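Local coordinates for protein acyl-homoserine-lactone synthase (Pseudomonas aeruginosa, PDB 1RO5) that catalyses synthesis of the quorum-sensing signal N-(3-oxododecanoyl)homoserine lactone from an acyl carrier protein thioester and S-adenosyl-L-methionine, at residues 158-162 and 175-181; 61-66 and 112-116. One frame throughout, in Å; residues are numbered along the deposited sequence.

Contact 1. Residues 158-162 and 175-181; sequences DVSRF and ALRIELN
Val-159 CG1 packs 4.0 Å from Leu-176 CD1. Ile-178 lies on the same face of this antiparallel strand pair, and Arg-161 CB packs on Leu-176 CD2. Phe-162 lays CD1 against Ala-175 CB, 3.6 Å away. Arg-177 runs extended over one ring face in a cation-pi contact, its CZ 4.3 Å from the Phe-162 ring centroid. The ring and guanidinium planes are 46° apart, and NH1 sits over the rim of the ring near CE2 and CD2. The same group is held at its edge: Arg-177 NE gives a straight bond, nearly in the guanidinium plane, to Ser-160 OG at 3.1 Å. Between the backbones, Ser-160 and Arg-177 are a hydrogen-bonded pair, with Arg-177 N to Ser-160 O at 2.8 Å. A water donates to Arg-177 O and bonds weakly to Ser-160 OG. At the far polar end, Asn-181 ND2 donates to Asp-158 OD2 at 2.8 Å, on the anti side of the carboxylate. Asn-181 is also the N-cap of helix 182-189. Strand 171-179 lies between strands 158-161 and 139-145, at one edge of the mixed sheet of the alpha-beta-alpha sandwich. Helix 146-154 packs against Leu-176, and Glu-149 on it forms a salt bridge with Arg-161.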
loop_
_atom_site.group_PDB
_atom_site.type_symbol
_atom_site.label_atom_id
_atom_site.label_comp_id
_atom_site.label_asym_id
_atom_site.label_seq_id
_atom_site.Cartn_x
_atom_site.Cartn_y
_atom_site.Cartn_z
ATOM N N ASP A 158 -12.460 -3.109 -8.230
ATOM C CA ASP A 158 -12.958 -2.096 -9.070
ATOM C C ASP A 158 -11.876 -0.999 -9.013
ATOM O O ASP A 158 -11.734 -0.332 -7.994
ATOM C CB ASP A 158 -14.322 -1.695 -8.524
ATOM C CG ASP A 158 -14.888 -0.505 -9.215
ATOM O OD1 ASP A 158 -14.232 -0.018 -10.109
ATOM O OD2 ASP A 158 -15.960 0.067 -8.930
ATOM N N VAL A 159 -11.157 -0.787 -10.113
ATOM C CA VAL A 159 -9.911 -0.048 -10.146
ATOM C C VAL A 159 -9.910 0.769 -11.371
ATOM O O VAL A 159 -10.212 0.267 -12.489
ATOM C CB VAL A 159 -8.767 -1.028 -10.278
ATOM C CG1 VAL A 159 -7.458 -0.323 -10.093
ATOM C CG2 VAL A 159 -8.826 -1.881 -9.117
ATOM N N SER A 160 -9.607 2.049 -11.219
ATOM C CA SER A 160 -9.653 2.894 -12.385
ATOM C C SER A 160 -8.425 3.770 -12.205
ATOM O O SER A 160 -7.873 3.768 -11.131
ATOM C CB SER A 160 -10.961 3.659 -12.434
ATOM O OG SER A 160 -10.890 4.913 -11.747
ATOM N N ARG A 161 -7.968 4.407 -13.253
ATOM C CA ARG A 161 -6.811 5.197 -13.250
ATOM C C ARG A 161 -7.170 6.683 -13.469
ATOM O O ARG A 161 -8.223 7.020 -13.987
ATOM C CB ARG A 161 -5.760 4.592 -14.287
ATOM C CG ARG A 161 -5.671 5.156 -15.623
ATOM C CD ARG A 161 -5.295 4.175 -16.889
ATOM N NE ARG A 161 -4.313 3.119 -16.697
ATOM C CZ ARG A 161 -3.257 2.888 -17.513
ATOM N NH1 ARG A 161 -3.025 3.715 -18.517
ATOM N NH2 ARG A 161 -2.374 1.870 -17.304
ATOM N N PHE A 162 -6.357 7.585 -12.939
ATOM C CA PHE A 162 -6.526 9.018 -13.091
ATOM C C PHE A 162 -6.202 9.499 -14.531
ATOM O O PHE A 162 -6.700 10.542 -14.986
ATOM C CB PHE A 162 -5.588 9.749 -12.071
ATOM C CG PHE A 162 -6.158 9.777 -10.672
ATOM C CD1 PHE A 162 -6.032 8.648 -9.860
ATOM C CD2 PHE A 162 -6.941 10.885 -10.196
ATOM C CE1 PHE A 162 -6.490 8.647 -8.511
ATOM C CE2 PHE A 162 -7.507 10.867 -8.899
ATOM C CZ PHE A 162 -7.281 9.768 -8.036
ATOM N N ALA A 175 -1.360 6.237 -11.421
ATOM C CA ALA A 175 -2.174 6.539 -10.232
ATOM C C ALA A 175 -3.498 5.827 -10.357
ATOM O O ALA A 175 -4.239 6.030 -11.348
ATOM C CB ALA A 175 -2.490 8.067 -10.119
ATOM N N LEU A 176 -3.838 5.032 -9.334
ATOM C CA LEU A 176 -5.055 4.320 -9.353
ATOM C C LEU A 176 -6.054 4.800 -8.295
ATOM O O LEU A 176 -5.666 5.187 -7.214
ATOM C CB LEU A 176 -4.690 2.871 -9.047
ATOM C CG LEU A 176 -3.776 2.183 -10.045
ATOM C CD1 LEU A 176 -3.638 0.806 -9.494
ATOM C CD2 LEU A 176 -4.334 2.099 -11.480
ATOM N N ARG A 177 -7.343 4.706 -8.584
ATOM C CA ARG A 177 -8.371 4.714 -7.517
ATOM C C ARG A 177 -9.046 3.375 -7.285
ATOM O O ARG A 177 -9.423 2.765 -8.245
ATOM C CB ARG A 177 -9.315 5.947 -7.544
ATOM C CG ARG A 177 -10.093 6.175 -8.663
ATOM C CD ARG A 177 -10.433 7.680 -8.983
ATOM N NE ARG A 177 -10.618 7.768 -10.477
ATOM C CZ ARG A 177 -10.476 8.864 -11.225
ATOM N NH1 ARG A 177 -10.173 10.025 -10.606
ATOM N NH2 ARG A 177 -10.660 8.797 -12.597
ATOM N N ILE A 178 -9.037 2.834 -6.058
ATOM C CA ILE A 178 -9.499 1.492 -5.835
ATOM C C ILE A 178 -10.747 1.752 -5.007
ATOM O O ILE A 178 -10.599 2.102 -3.825
ATOM C CB ILE A 178 -8.613 0.682 -4.933
ATOM C CG1 ILE A 178 -7.321 0.206 -5.566
ATOM C CG2 ILE A 178 -9.213 -0.703 -4.713
ATOM C CD1 ILE A 178 -6.252 1.099 -5.548
ATOM N N GLU A 179 -11.964 1.590 -5.580
ATOM C CA GLU A 179 -13.225 1.780 -4.820
ATOM C C GLU A 179 -13.455 0.627 -3.910
ATOM O O GLU A 179 -13.346 -0.538 -4.334
ATOM C CB GLU A 179 -14.355 1.962 -5.786
ATOM C CG GLU A 179 -14.066 3.159 -6.697
ATOM C CD GLU A 179 -14.219 4.452 -5.957
ATOM O OE1 GLU A 179 -14.799 4.464 -4.797
ATOM O OE2 GLU A 179 -13.726 5.442 -6.509
ATOM N N LEU A 180 -13.686 0.869 -2.632
ATOM C CA LEU A 180 -13.930 -0.329 -1.776
ATOM C C LEU A 180 -15.474 -0.724 -1.735
ATOM O O LEU A 180 -16.048 -1.003 -0.664
ATOM C CB LEU A 180 -13.361 -0.141 -0.339
ATOM C CG LEU A 180 -11.899 0.424 -0.224
ATOM C CD1 LEU A 180 -11.524 0.579 1.210
ATOM C CD2 LEU A 180 -10.970 -0.611 -0.899
ATOM N N ASN A 181 -16.113 -0.701 -2.909
ATOM C CA ASN A 181 -17.532 -0.971 -3.014
ATOM C C ASN A 181 -17.751 -2.497 -3.036
ATOM O O ASN A 181 -16.887 -3.360 -2.681
ATOM C CB ASN A 181 -18.085 -0.261 -4.279
ATOM C CG ASN A 181 -17.328 -0.671 -5.519
ATOM O OD1 ASN A 181 -16.719 -1.737 -5.537
ATOM N ND2 ASN A 181 -17.317 0.169 -6.533
HETATM O O HOH W 1 -12.188 2.994 -9.640
#

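Contact 2. Residues 61-66 and 112-116. Residue 63 of segment 61-66 comes from a tag, linker or insertion.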
loop_
_atom_site.group_PDB
_atom_site.type_symbol
_atom_site.label_atom_id
_atom_site.label_comp_id
_atom_site.label_asym_id
_atom_site.label_seq_id
_atom_site.Cartn_x
_atom_site.Cartn_y
_atom_site.Cartn_z
ATOM N N GLU A 61 5.815 -13.662 9.334
ATOM C CA GLU A 61 5.925 -15.102 9.156
ATOM C C GLU A 61 7.286 -15.461 9.672
ATOM O O GLU A 61 8.289 -14.800 9.341
ATOM C CB GLU A 61 5.784 -15.472 7.726
ATOM C CG GLU A 61 5.602 -16.943 7.565
ATOM C CD GLU A 61 4.783 -17.292 6.321
ATOM O OE1 GLU A 61 4.218 -18.433 6.306
ATOM O OE2 GLU A 61 4.709 -16.456 5.363
ATOM N N ASP A 62 7.301 -16.472 10.549
ATOM C CA ASP A 62 8.494 -16.917 11.289
ATOM C C ASP A 62 9.286 -15.737 11.930
ATOM O O ASP A 62 10.536 -15.704 11.881
ATOM C CB ASP A 62 9.386 -17.855 10.408
ATOM C CG ASP A 62 8.532 -18.921 9.582
ATOM O OD1 ASP A 62 7.511 -19.519 10.102
ATOM O OD2 ASP A 62 8.807 -19.216 8.378
ATOM N N GLY A 63 8.536 -14.764 12.466
ATOM C CA GLY A 63 9.106 -13.757 13.360
ATOM C C GLY A 63 9.668 -12.558 12.614
ATOM O O GLY A 63 10.554 -11.815 13.044
ATOM N N GLN A 64 9.428 -12.661 10.920
ATOM C CA GLN A 64 10.067 -11.635 10.107
ATOM C C GLN A 64 8.989 -10.938 9.364
ATOM O O GLN A 64 8.040 -11.616 8.864
ATOM C CB GLN A 64 11.033 -12.247 9.077
ATOM C CG GLN A 64 11.940 -13.174 9.760
ATOM C CD GLN A 64 13.046 -13.628 8.837
ATOM O OE1 GLN A 64 12.979 -14.705 8.200
ATOM N NE2 GLN A 64 14.084 -12.810 8.766
ATOM N N VAL A 65 9.193 -9.624 9.196
ATOM C CA VAL A 65 8.409 -8.857 8.201
ATOM C C VAL A 65 8.667 -9.369 6.799
ATOM O O VAL A 65 9.766 -9.326 6.348
ATOM C CB VAL A 65 8.666 -7.418 8.307
ATOM C CG1 VAL A 65 7.709 -6.681 7.330
ATOM C CG2 VAL A 65 8.319 -6.963 9.695
ATOM N N PHE A 66 7.648 -9.886 6.115
ATOM C CA PHE A 66 7.801 -10.262 4.681
ATOM C C PHE A 66 7.093 -9.313 3.757
ATOM O O PHE A 66 7.214 -9.457 2.554
ATOM C CB PHE A 66 7.278 -11.729 4.415
ATOM C CG PHE A 66 8.213 -12.736 4.912
ATOM C CD1 PHE A 66 8.224 -13.095 6.281
ATOM C CD2 PHE A 66 9.209 -13.293 4.066
ATOM C CE1 PHE A 66 9.193 -14.030 6.785
ATOM C CE2 PHE A 66 10.203 -14.242 4.585
ATOM C CZ PHE A 66 10.192 -14.587 5.939
ATOM N N LYS A 112 12.191 -17.544 1.544
ATOM C CA LYS A 112 11.482 -17.723 2.801
ATOM C C LYS A 112 10.026 -17.163 2.760
ATOM O O LYS A 112 9.264 -17.384 3.704
ATOM C CB LYS A 112 12.366 -17.178 3.962
ATOM C CG LYS A 112 13.833 -17.777 4.027
ATOM C CD LYS A 112 14.843 -16.853 4.777
ATOM C CE LYS A 112 15.887 -17.700 5.612
ATOM N NZ LYS A 112 16.753 -16.866 6.572
ATOM N N GLY A 113 9.648 -16.476 1.665
ATOM C CA GLY A 113 8.262 -16.072 1.430
ATOM C C GLY A 113 7.320 -17.286 1.311
ATOM O O GLY A 113 7.081 -17.778 0.189
ATOM N N SER A 114 6.789 -17.777 2.447
ATOM C CA SER A 114 6.058 -19.073 2.484
ATOM C C SER A 114 4.607 -19.010 2.046
ATOM O O SER A 114 3.857 -19.923 2.349
ATOM C CB SER A 114 6.027 -19.732 3.895
ATOM O OG SER A 114 7.146 -19.439 4.741
ATOM N N LEU A 115 4.165 -17.943 1.400
ATOM C CA LEU A 115 2.768 -17.947 0.947
ATOM C C LEU A 115 2.612 -17.873 -0.573
ATOM O O LEU A 115 1.641 -18.389 -1.163
ATOM C CB LEU A 115 1.930 -16.839 1.614
ATOM C CG LEU A 115 0.627 -16.400 0.866
ATOM C CD1 LEU A 115 -0.568 -17.446 0.968
ATOM C CD2 LEU A 115 0.141 -14.965 1.188
ATOM N N GLY A 116 3.548 -17.201 -1.208
ATOM C CA GLY A 116 3.372 -16.857 -2.605
ATOM C C GLY A 116 3.547 -15.363 -2.608
ATOM O O GLY A 116 4.265 -14.801 -1.713
#
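Glu-61 and Ser-114 meet where a strand hairpin faces a loop. The Glu-61 side chain starts at CB and turns CG anti to the backbone N (chi1 -168°). From there it runs extended toward residues 112-116. Glu-61 CG comes within 4.1 Å of Ser-114 OG. Glu-61 CD lies closer, 3.6 Å from the same Ser-114 OG. At the tip, Glu-61 OE1 lies nearest the serine, 3.3 Å from Ser-114 CB. Glu-61 OE2 is 3.8 Å from both Ser-114 CB and Ser-114 N. The serine hydroxyl has a partner within its own loop: Ser-114 OG donates to Lys-112 O at 3.1 Å, from above the carbonyl plane. That bond ties the loop across Gly-113, the centre of an inverse gamma turn.

Phe-66 makes the second part of the contact. Its CE2 is 3.4 Å from Lys-112 O and 3.7 Å from Lys-112 CB. The two side chains cross at about a right angle. Lys-112 CB packs beside CE2 and CZ, and the rest of the lysine leads away from the ring. CD2 of Phe-66 reaches the backbone of Gly-113. The touch is therefore between an aromatic side chain and a loop backbone, with one aliphatic carbon added.

Around the contact, Met-4 touches both Glu-61 and Leu-115. Phe-66 also pairs through its backbone with Ile-59 and Asn-108. The Asp-62 side chain is about 6 Å from a bound zinc ion. The arrangement is that of a beta hairpin with a two-residue loop. A type I' turn from Glu-61 to Gln-64 joins antiparallel strands 55-61 and 64-73. Both loop residues, Asp-62 and Gly-63, the latter from an insertion, have positive phi, as such a turn requires. The loop before helix 118-133 packs beside the hairpin end.

In the fold
Contact 2 closes along the chain before contact 1 opens, and all four segments belong to the autoinducer synthase domain. The centres are 28 Å apart, on opposite sides of the centre of the chain. Their nearest atoms are about 18 Å apart. Both reach the same mixed sheet. From contact 2 the order runs from strand 64-73 through 99-107 and 139-145 to 171-179, which pairs with 158-161 in contact 1. Strands 99-107 and 139-145 are parallel, with helix 118-133 between them in sequence. The two contacts thus belong to separate regions of one alpha-beta-alpha sandwich and are linked through its sheet rather than by direct touch.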